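Local coordinates for protein LYND (Lyngbya aestuarii, PDB 4V1T) that probably acts as a YcaO-type cyclodehydratase that binds ATP or ADP with magnesium and turns side chains of a substrate peptide into heterocycles, at residues C422-E426 / I725-V729; Y428-Q433 / Q720-I725; T537-I542 / N728-V732. All coordinates share one frame; numbering follows the deposited sequence.

Contact 1. Residues C422-E426 / I725-V729; sequences CEAVE and IGLNV. With MG (magnesium ion), chain M; ADP (adenosine-5'-diphosphate), chain L.
E426 OE1 accepts a hydrogen bond of 2.6 Å from the ribose hydroxyl O3' of ADP, while further back on the same side chain E426 CG lies 4.1 Å from V729 CG1. E426 CG stands anti to the backbone N (chi1 174°) and the chain then bends, which turns the carboxylate from the strand to the sugar. Three residues earlier in the helix, E423 takes the phosphate end. Its OE2 binds a magnesium ion at 2.0 Å, and the coordination is filled by ADP O3B, three waters and one atom from elsewhere in the structure; OE1 accepts from the backbone N of S407, so the carboxylate is fixed at both oxygens. C422 closes the base end, its SG 3.2 Å from ADP N3 and, on the protein side, 3.9 Å from L727 CD2. The helix face turned to 725-729 is apolar. V425 extends CG1 between two partners: it slides past I725 in the opposite direction, tightly, with 3.2 Å between V425 CG1 and I725 CG2, and leans against L727 CD2 at 3.8 Å. V729 CG1 packs against the helix backbone, 3.7 Å from E426 O. One helical segment thus carries the groups that hold ADP and magnesium on one side and hydrophobic packing on another, an arrangement that belongs to the ATP- and magnesium-binding site of the YcaO fold.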
loop_
_atom_site.group_PDB
_atom_site.type_symbol
_atom_site.label_atom_id
_atom_site.label_comp_id
_atom_site.label_asym_id
_atom_site.label_seq_id
_atom_site.Cartn_x
_atom_site.Cartn_y
_atom_site.Cartn_z
ATOM N N CYS B 422 6.471 -14.090 -3.493
ATOM C CA CYS B 422 7.450 -15.121 -3.187
ATOM C C CYS B 422 7.727 -16.038 -4.379
ATOM O O CYS B 422 8.831 -16.568 -4.495
ATOM C CB CYS B 422 6.997 -15.938 -1.973
ATOM S SG CYS B 422 6.975 -14.976 -0.430
ATOM N N GLU B 423 6.759 -16.211 -5.273
ATOM C CA GLU B 423 7.016 -16.986 -6.492
ATOM C C GLU B 423 7.956 -16.219 -7.397
ATOM O O GLU B 423 8.840 -16.792 -8.028
ATOM C CB GLU B 423 5.720 -17.310 -7.257
ATOM C CG GLU B 423 5.803 -18.624 -8.035
ATOM C CD GLU B 423 4.659 -18.837 -9.013
ATOM O OE1 GLU B 423 4.513 -18.038 -9.967
ATOM O OE2 GLU B 423 3.913 -19.824 -8.832
ATOM N N ALA B 424 7.769 -14.908 -7.461
ATOM C CA ALA B 424 8.613 -14.074 -8.316
ATOM C C ALA B 424 10.076 -14.116 -7.829
ATOM O O ALA B 424 11.006 -14.216 -8.630
ATOM C CB ALA B 424 8.085 -12.654 -8.354
ATOM N N VAL B 425 10.268 -14.062 -6.514
ATOM C CA VAL B 425 11.604 -14.160 -5.934
ATOM C C VAL B 425 12.147 -15.586 -6.057
ATOM O O VAL B 425 13.347 -15.791 -6.216
ATOM C CB VAL B 425 11.606 -13.735 -4.455
ATOM C CG1 VAL B 425 12.981 -13.928 -3.837
ATOM C CG2 VAL B 425 11.172 -12.286 -4.323
ATOM N N GLU B 426 11.251 -16.563 -5.987
ATOM C CA GLU B 426 11.612 -17.952 -6.175
ATOM C C GLU B 426 12.199 -18.158 -7.572
ATOM O O GLU B 426 13.245 -18.776 -7.727
ATOM C CB GLU B 426 10.382 -18.852 -5.978
ATOM C CG GLU B 426 10.609 -20.339 -6.292
ATOM C CD GLU B 426 9.372 -21.010 -6.875
ATOM O OE1 GLU B 426 8.270 -20.828 -6.320
ATOM O OE2 GLU B 426 9.500 -21.715 -7.900
ATOM N N ILE B 725 18.900 -11.130 -1.472
ATOM C CA ILE B 725 17.452 -11.337 -1.518
ATOM C C ILE B 725 16.898 -11.587 -0.122
ATOM O O ILE B 725 15.923 -10.952 0.288
ATOM C CB ILE B 725 17.092 -12.534 -2.419
ATOM C CG1 ILE B 725 17.518 -12.261 -3.863
ATOM C CG2 ILE B 725 15.603 -12.851 -2.349
ATOM C CD1 ILE B 725 16.797 -11.103 -4.522
ATOM N N GLY B 726 17.523 -12.518 0.598
ATOM C CA GLY B 726 17.144 -12.818 1.978
ATOM C C GLY B 726 16.162 -13.967 2.065
ATOM O O GLY B 726 16.403 -14.948 2.765
ATOM N N LEU B 727 15.047 -13.840 1.355
ATOM C CA LEU B 727 14.042 -14.898 1.292
ATOM C C LEU B 727 14.667 -16.208 0.847
ATOM O O LEU B 727 15.350 -16.269 -0.175
ATOM C CB LEU B 727 12.919 -14.515 0.324
ATOM C CG LEU B 727 11.729 -15.471 0.260
ATOM C CD1 LEU B 727 10.924 -15.424 1.558
ATOM C CD2 LEU B 727 10.848 -15.149 -0.937
ATOM N N ASN B 728 14.431 -17.261 1.618
ATOM C CA ASN B 728 14.999 -18.562 1.311
ATOM C C ASN B 728 14.363 -19.173 0.081
ATOM O O ASN B 728 13.146 -19.182 -0.053
ATOM C CB ASN B 728 14.846 -19.505 2.497
ATOM C CG ASN B 728 15.635 -19.044 3.710
ATOM O OD1 ASN B 728 15.065 -18.665 4.725
ATOM N ND2 ASN B 728 16.956 -19.084 3.604
ATOM N N VAL B 729 15.200 -19.671 -0.821
ATOM C CA VAL B 729 14.744 -20.381 -2.002
ATOM C C VAL B 729 15.555 -21.657 -2.166
ATOM O O VAL B 729 16.786 -21.635 -2.068
ATOM C CB VAL B 729 14.869 -19.519 -3.270
ATOM C CG1 VAL B 729 14.338 -20.275 -4.491
ATOM C CG2 VAL B 729 14.116 -18.212 -3.097
HETATM MG MG MG M . 2.279 -20.948 -9.100
HETATM P PB ADP L . 2.729 -22.890 -6.578
HETATM O O1B ADP L . 4.003 -23.695 -6.576
HETATM O O2B ADP L . 1.499 -23.699 -6.869
HETATM O O3B ADP L . 2.846 -21.628 -7.378
HETATM P PA ADP L . 2.009 -21.085 -4.414
HETATM O O1A ADP L . 1.232 -21.394 -3.160
HETATM O O2A ADP L . 1.351 -20.252 -5.499
HETATM O O3A ADP L . 2.585 -22.472 -5.019
HETATM O "O5'" ADP L . 3.361 -20.356 -3.975
HETATM C "C5'" ADP L . 4.202 -19.734 -4.927
HETATM C "C4'" ADP L . 5.579 -19.578 -4.304
HETATM O "O4'" ADP L . 5.541 -18.615 -3.254
HETATM C "C3'" ADP L . 6.058 -20.871 -3.670
HETATM O "O3'" ADP L . 7.462 -20.971 -3.876
HETATM C "C2'" ADP L . 5.785 -20.728 -2.191
HETATM O "O2'" ADP L . 6.773 -21.376 -1.385
HETATM C "C1'" ADP L . 5.844 -19.226 -1.997
HETATM N N9 ADP L . 4.895 -18.787 -0.948
HETATM C C8 ADP L . 3.548 -18.869 -0.991
HETATM N N7 ADP L . 3.003 -18.356 0.139
HETATM C C5 ADP L . 4.011 -17.936 0.917
HETATM C C6 ADP L . 4.131 -17.300 2.244
HETATM N N6 ADP L . 3.011 -17.021 2.948
HETATM N N1 ADP L . 5.368 -17.024 2.710
HETATM C C2 ADP L . 6.475 -17.308 2.000
HETATM N N3 ADP L . 6.437 -17.888 0.781
HETATM C C4 ADP L . 5.260 -18.222 0.201
HETATM O O HOH W 1 0.387 -21.697 -9.199
HETATM O O HOH W 2 1.573 -19.258 -7.733
HETATM O O HOH W 3 2.251 -19.438 -10.468
#

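Contact 2. Residues Y428-Q433 / Q720-I725; sequences YSGIFQ and QTRPDI
R722 grips the carbonyl oxygen of S429 side-on with two nitrogens: NE lies 3.1 Å and NH2 3.0 Å from S429 O. The acceptor sits in the guanidinium plane, whereas both donors approach from one face of the carbonyl, NH2 clearly above its plane by 37°. NH1 is satisfied by a salt bridge to E436 and by a water that also donates to Q433 OE1. The Q433 amide lies over a face of the guanidinium, the two planes 12° apart and stacked, with Q433 CD 3.6 Å from R722 NH1. R722 reaches this place because its chain bends at chi2 (-74°), folding the guanidinium back toward the 428-433 backbone. A second water ties Q433 NE2, which donates to it, to Y428 OH and D724 OD2; the D724 carboxylate also forms salt bridges to R210 and R308. A third water accepts from R722 N and donates to S429 OG, a hydroxyl that is hydrogen-bonded to V425 O as well. The apolar part is small: Y428 CE2 rests 3.6 Å from I725 CD1. Q720 lays its amide along G430, its OE1 3.5 Å from G430 CA. The contact joins the C-terminal part of helix 413-429 and the chain beyond to the loop linking strands 716-719 and 728-733, while helix 204-213 packs on Y428, Q433 and I725.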
loop_
_atom_site.group_PDB
_atom_site.type_symbol
_atom_site.label_atom_id
_atom_site.label_comp_id
_atom_site.label_asym_id
_atom_site.label_seq_id
_atom_site.Cartn_x
_atom_site.Cartn_y
_atom_site.Cartn_z
ATOM N N TYR B 428 13.441 -15.915 -9.637
ATOM C CA TYR B 428 14.690 -15.175 -9.807
ATOM C C TYR B 428 15.878 -15.909 -9.183
ATOM O O TYR B 428 16.935 -16.027 -9.794
ATOM C CB TYR B 428 14.576 -13.768 -9.215
ATOM C CG TYR B 428 15.921 -13.083 -9.038
ATOM C CD1 TYR B 428 16.500 -12.368 -10.074
ATOM C CD2 TYR B 428 16.615 -13.170 -7.834
ATOM C CE1 TYR B 428 17.731 -11.756 -9.921
ATOM C CE2 TYR B 428 17.851 -12.561 -7.667
ATOM C CZ TYR B 428 18.402 -11.851 -8.711
ATOM O OH TYR B 428 19.624 -11.244 -8.545
ATOM N N SER B 429 15.686 -16.403 -7.968
ATOM C CA SER B 429 16.761 -16.996 -7.184
ATOM C C SER B 429 17.305 -18.270 -7.803
ATOM O O SER B 429 18.400 -18.699 -7.477
ATOM C CB SER B 429 16.269 -17.286 -5.761
ATOM O OG SER B 429 15.953 -16.079 -5.079
ATOM N N GLY B 430 16.532 -18.871 -8.697
ATOM C CA GLY B 430 16.933 -20.102 -9.352
ATOM C C GLY B 430 17.783 -19.893 -10.592
ATOM O O GLY B 430 18.312 -20.854 -11.151
ATOM N N ILE B 431 17.913 -18.644 -11.029
ATOM C CA ILE B 431 18.624 -18.341 -12.258
ATOM C C ILE B 431 20.132 -18.393 -12.065
ATOM O O ILE B 431 20.663 -17.912 -11.069
ATOM C CB ILE B 431 18.230 -16.967 -12.809
ATOM C CG1 ILE B 431 16.731 -16.935 -13.133
ATOM C CG2 ILE B 431 19.036 -16.643 -14.070
ATOM C CD1 ILE B 431 16.175 -15.537 -13.341
ATOM N N PHE B 432 20.816 -18.965 -13.046
ATOM C CA PHE B 432 22.261 -19.130 -12.984
ATOM C C PHE B 432 22.963 -17.793 -13.212
ATOM O O PHE B 432 22.875 -17.221 -14.293
ATOM C CB PHE B 432 22.712 -20.169 -14.013
ATOM C CG PHE B 432 24.195 -20.409 -14.034
ATOM C CD1 PHE B 432 24.807 -21.160 -13.046
ATOM C CD2 PHE B 432 24.971 -19.901 -15.058
ATOM C CE1 PHE B 432 26.169 -21.390 -13.079
ATOM C CE2 PHE B 432 26.331 -20.119 -15.090
ATOM C CZ PHE B 432 26.929 -20.867 -14.099
ATOM N N GLN B 433 23.658 -17.302 -12.186
ATOM C CA GLN B 433 24.392 -16.037 -12.269
ATOM C C GLN B 433 25.868 -16.234 -12.634
ATOM O O GLN B 433 26.489 -15.354 -13.237
ATOM C CB GLN B 433 24.305 -15.286 -10.941
ATOM C CG GLN B 433 22.892 -14.954 -10.495
ATOM C CD GLN B 433 22.865 -14.163 -9.203
ATOM O OE1 GLN B 433 23.884 -13.616 -8.771
ATOM N NE2 GLN B 433 21.694 -14.094 -8.575
ATOM N N GLN B 720 19.273 -22.253 -3.056
ATOM C CA GLN B 720 19.445 -21.202 -4.045
ATOM C C GLN B 720 19.324 -19.807 -3.430
ATOM O O GLN B 720 19.274 -18.811 -4.147
ATOM C CB GLN B 720 18.396 -21.357 -5.151
ATOM C CG GLN B 720 18.457 -22.677 -5.901
ATOM C CD GLN B 720 17.363 -22.799 -6.938
ATOM O OE1 GLN B 720 16.240 -22.326 -6.736
ATOM N NE2 GLN B 720 17.679 -23.444 -8.062
ATOM N N THR B 721 19.266 -19.738 -2.103
ATOM C CA THR B 721 19.079 -18.462 -1.408
ATOM C C THR B 721 20.195 -17.478 -1.748
ATOM O O THR B 721 21.384 -17.777 -1.584
ATOM C CB THR B 721 19.045 -18.670 0.111
ATOM O OG1 THR B 721 17.996 -19.590 0.449
ATOM C CG2 THR B 721 18.813 -17.349 0.835
ATOM N N ARG B 722 19.805 -16.298 -2.218
ATOM C CA ARG B 722 20.763 -15.241 -2.524
ATOM C C ARG B 722 20.790 -14.267 -1.349
ATOM O O ARG B 722 19.737 -13.801 -0.927
ATOM C CB ARG B 722 20.372 -14.527 -3.813
ATOM C CG ARG B 722 20.016 -15.463 -4.964
ATOM C CD ARG B 722 21.246 -16.123 -5.570
ATOM N NE ARG B 722 20.893 -17.177 -6.525
ATOM C CZ ARG B 722 21.740 -17.716 -7.400
ATOM N NH1 ARG B 722 23.005 -17.305 -7.467
ATOM N NH2 ARG B 722 21.325 -18.666 -8.218
ATOM N N PRO B 723 21.989 -13.965 -0.802
ATOM C CA PRO B 723 22.049 -13.123 0.404
ATOM C C PRO B 723 21.464 -11.727 0.223
ATOM O O PRO B 723 20.967 -11.152 1.184
ATOM C CB PRO B 723 23.552 -13.017 0.692
ATOM C CG PRO B 723 24.167 -14.162 -0.015
ATOM C CD PRO B 723 23.329 -14.394 -1.228
ATOM N N ASP B 724 21.548 -11.184 -0.985
ATOM C CA ASP B 724 20.982 -9.871 -1.288
ATOM C C ASP B 724 19.451 -9.921 -1.416
ATOM O O ASP B 724 18.792 -8.880 -1.471
ATOM C CB ASP B 724 21.600 -9.311 -2.582
ATOM C CG ASP B 724 21.383 -10.222 -3.783
ATOM O OD1 ASP B 724 21.339 -11.454 -3.594
ATOM O OD2 ASP B 724 21.267 -9.702 -4.909
ATOM N N ILE B 725 18.900 -11.130 -1.472
ATOM C CA ILE B 725 17.452 -11.337 -1.518
ATOM C C ILE B 725 16.898 -11.587 -0.122
ATOM O O ILE B 725 15.923 -10.952 0.288
ATOM C CB ILE B 725 17.092 -12.534 -2.419
ATOM C CG1 ILE B 725 17.518 -12.261 -3.863
ATOM C CG2 ILE B 725 15.603 -12.851 -2.349
ATOM C CD1 ILE B 725 16.797 -11.103 -4.522
HETATM O O HOH W 4 21.453 -12.016 -6.559
HETATM O O HOH W 5 16.872 -15.872 -2.518
HETATM O O HOH W 6 24.324 -14.742 -6.265
#

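Contact 3. Residues T537-I542 / N728-V732; sequences TLEEAI and NVVKV
N728 lies across the start of helix 538-561, its side chain crossing that of L538 at about a right angle and its CG 3.7 Å from L538 N. With CG beside its own backbone N (chi1 -65°), the amide group covers the T537-L538 peptide. L538 then leans along the strand to V730, where the two side chains meet at a slant with L538 CD2 3.7 Å from V730 CG1. The other V730 branch, CG2, is set between its own backbone N and carbonyl carbon and drives into the helix, 3.7 Å from A541 CB and 3.6 Å from A541 O. The short A541 side chain permits this close approach: the axes of helix segment 538-542 and strand segment 728-732 come within 7.4 Å, at 40°. I542 stands roughly perpendicular to both V730 and V732, touching V730 with CG1 and V732 with CG2, while V732 CG2 reaches I542 O at 3.6 Å. At the helix start T537 is the N-cap, its OG1 accepting from E540 N at 3.0 Å. Shortening N728 to an alanine is likely to uncover the T537-L538 peptide and leave L538 without the amide group it packs on. Strand 532-535, which leads into this helix, pairs antiparallel with 728-733, so the helix folds back over its own sheet, as in layered alpha/beta packing.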
loop_
_atom_site.group_PDB
_atom_site.type_symbol
_atom_site.label_atom_id
_atom_site.label_comp_id
_atom_site.label_asym_id
_atom_site.label_seq_id
_atom_site.Cartn_x
_atom_site.Cartn_y
_atom_site.Cartn_z
ATOM N N THR B 537 11.812 -19.593 5.909
ATOM C CA THR B 537 12.937 -20.361 6.411
ATOM C C THR B 537 13.300 -21.431 5.387
ATOM O O THR B 537 12.521 -21.713 4.485
ATOM C CB THR B 537 12.613 -21.042 7.747
ATOM O OG1 THR B 537 11.756 -22.165 7.511
ATOM C CG2 THR B 537 11.924 -20.081 8.712
ATOM N N LEU B 538 14.473 -22.032 5.541
ATOM C CA LEU B 538 14.905 -23.113 4.666
ATOM C C LEU B 538 13.951 -24.288 4.747
ATOM O O LEU B 538 13.567 -24.850 3.733
ATOM C CB LEU B 538 16.319 -23.592 5.030
ATOM C CG LEU B 538 17.507 -22.864 4.409
ATOM C CD1 LEU B 538 18.800 -23.436 4.972
ATOM C CD2 LEU B 538 17.486 -22.956 2.886
ATOM N N GLU B 539 13.582 -24.663 5.967
ATOM C CA GLU B 539 12.769 -25.867 6.163
ATOM C C GLU B 539 11.354 -25.646 5.643
ATOM O O GLU B 539 10.673 -26.591 5.258
ATOM C CB GLU B 539 12.761 -26.316 7.632
ATOM C CG GLU B 539 12.955 -25.223 8.668
ATOM C CD GLU B 539 14.409 -24.830 8.870
ATOM O OE1 GLU B 539 15.245 -25.726 9.067
ATOM O OE2 GLU B 539 14.711 -23.617 8.821
ATOM N N GLU B 540 10.923 -24.390 5.629
ATOM C CA GLU B 540 9.624 -24.024 5.075
ATOM C C GLU B 540 9.643 -24.206 3.569
ATOM O O GLU B 540 8.707 -24.746 2.974
ATOM C CB GLU B 540 9.303 -22.569 5.418
ATOM C CG GLU B 540 7.828 -22.251 5.560
ATOM C CD GLU B 540 7.597 -20.803 5.977
ATOM O OE1 GLU B 540 7.704 -20.506 7.187
ATOM O OE2 GLU B 540 7.337 -19.959 5.087
ATOM N N ALA B 541 10.720 -23.749 2.952
ATOM C CA ALA B 541 10.875 -23.846 1.513
ATOM C C ALA B 541 11.048 -25.300 1.062
ATOM O O ALA B 541 10.514 -25.704 0.026
ATOM C CB ALA B 541 12.055 -23.002 1.063
ATOM N N ILE B 542 11.802 -26.076 1.836
ATOM C CA ILE B 542 12.011 -27.486 1.537
ATOM C C ILE B 542 10.699 -28.264 1.589
ATOM O O ILE B 542 10.436 -29.087 0.725
ATOM C CB ILE B 542 13.021 -28.119 2.513
ATOM C CG1 ILE B 542 14.418 -27.555 2.252
ATOM C CG2 ILE B 542 13.043 -29.640 2.359
ATOM C CD1 ILE B 542 15.445 -27.949 3.297
ATOM N N ASN B 728 14.431 -17.261 1.618
ATOM C CA ASN B 728 14.999 -18.562 1.311
ATOM C C ASN B 728 14.363 -19.173 0.081
ATOM O O ASN B 728 13.146 -19.182 -0.053
ATOM C CB ASN B 728 14.846 -19.505 2.497
ATOM C CG ASN B 728 15.635 -19.044 3.710
ATOM O OD1 ASN B 728 15.065 -18.665 4.725
ATOM N ND2 ASN B 728 16.956 -19.084 3.604
ATOM N N VAL B 729 15.200 -19.671 -0.821
ATOM C CA VAL B 729 14.744 -20.381 -2.002
ATOM C C VAL B 729 15.555 -21.657 -2.166
ATOM O O VAL B 729 16.786 -21.635 -2.068
ATOM C CB VAL B 729 14.869 -19.519 -3.270
ATOM C CG1 VAL B 729 14.338 -20.275 -4.491
ATOM C CG2 VAL B 729 14.116 -18.212 -3.097
ATOM N N VAL B 730 14.862 -22.765 -2.429
ATOM C CA VAL B 730 15.524 -24.055 -2.641
ATOM C C VAL B 730 14.963 -24.784 -3.847
ATOM O O VAL B 730 13.880 -24.464 -4.334
ATOM C CB VAL B 730 15.359 -24.990 -1.438
ATOM C CG1 VAL B 730 15.975 -24.384 -0.184
ATOM C CG2 VAL B 730 13.886 -25.300 -1.218
ATOM N N LYS B 731 15.712 -25.769 -4.320
ATOM C CA LYS B 731 15.170 -26.759 -5.235
ATOM C C LYS B 731 15.329 -28.112 -4.575
ATOM O O LYS B 731 16.444 -28.521 -4.262
ATOM C CB LYS B 731 15.870 -26.730 -6.596
ATOM C CG LYS B 731 15.390 -27.820 -7.553
ATOM C CD LYS B 731 15.962 -27.652 -8.954
ATOM C CE LYS B 731 15.295 -28.596 -9.956
ATOM N NZ LYS B 731 13.918 -28.143 -10.324
ATOM N N VAL B 732 14.201 -28.779 -4.338
ATOM C CA VAL B 732 14.194 -30.129 -3.804
ATOM C C VAL B 732 14.098 -31.131 -4.950
ATOM O O VAL B 732 13.247 -30.986 -5.827
ATOM C CB VAL B 732 13.019 -30.342 -2.852
ATOM C CG1 VAL B 732 13.121 -31.696 -2.186
ATOM C CG2 VAL B 732 12.974 -29.224 -1.809
#

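Overall arrangement
The three contacts lie close together within the YcaO cyclodehydratase region: centres of contacts 1 and 2 are about 8 Å apart, 1 and 3 about 9 Å, 2 and 3 about 12 Å. Contacts 1 and 2 share helix 413-429 and I725, and contact 2 is nested inside the loop that contact 1 closes; contacts 1 and 3 share strand 728-733, and contacts 2 and 3 cross along the chain. A probable hydrogen bond of 2.7 Å between V729 O and Q720 N links the strand to the preceding loop. Strand 728-733 thus sits between two helices, V729 facing helix 413-429 and V730 facing helix 538-561, which ties distant sequence together beside the nucleotide site.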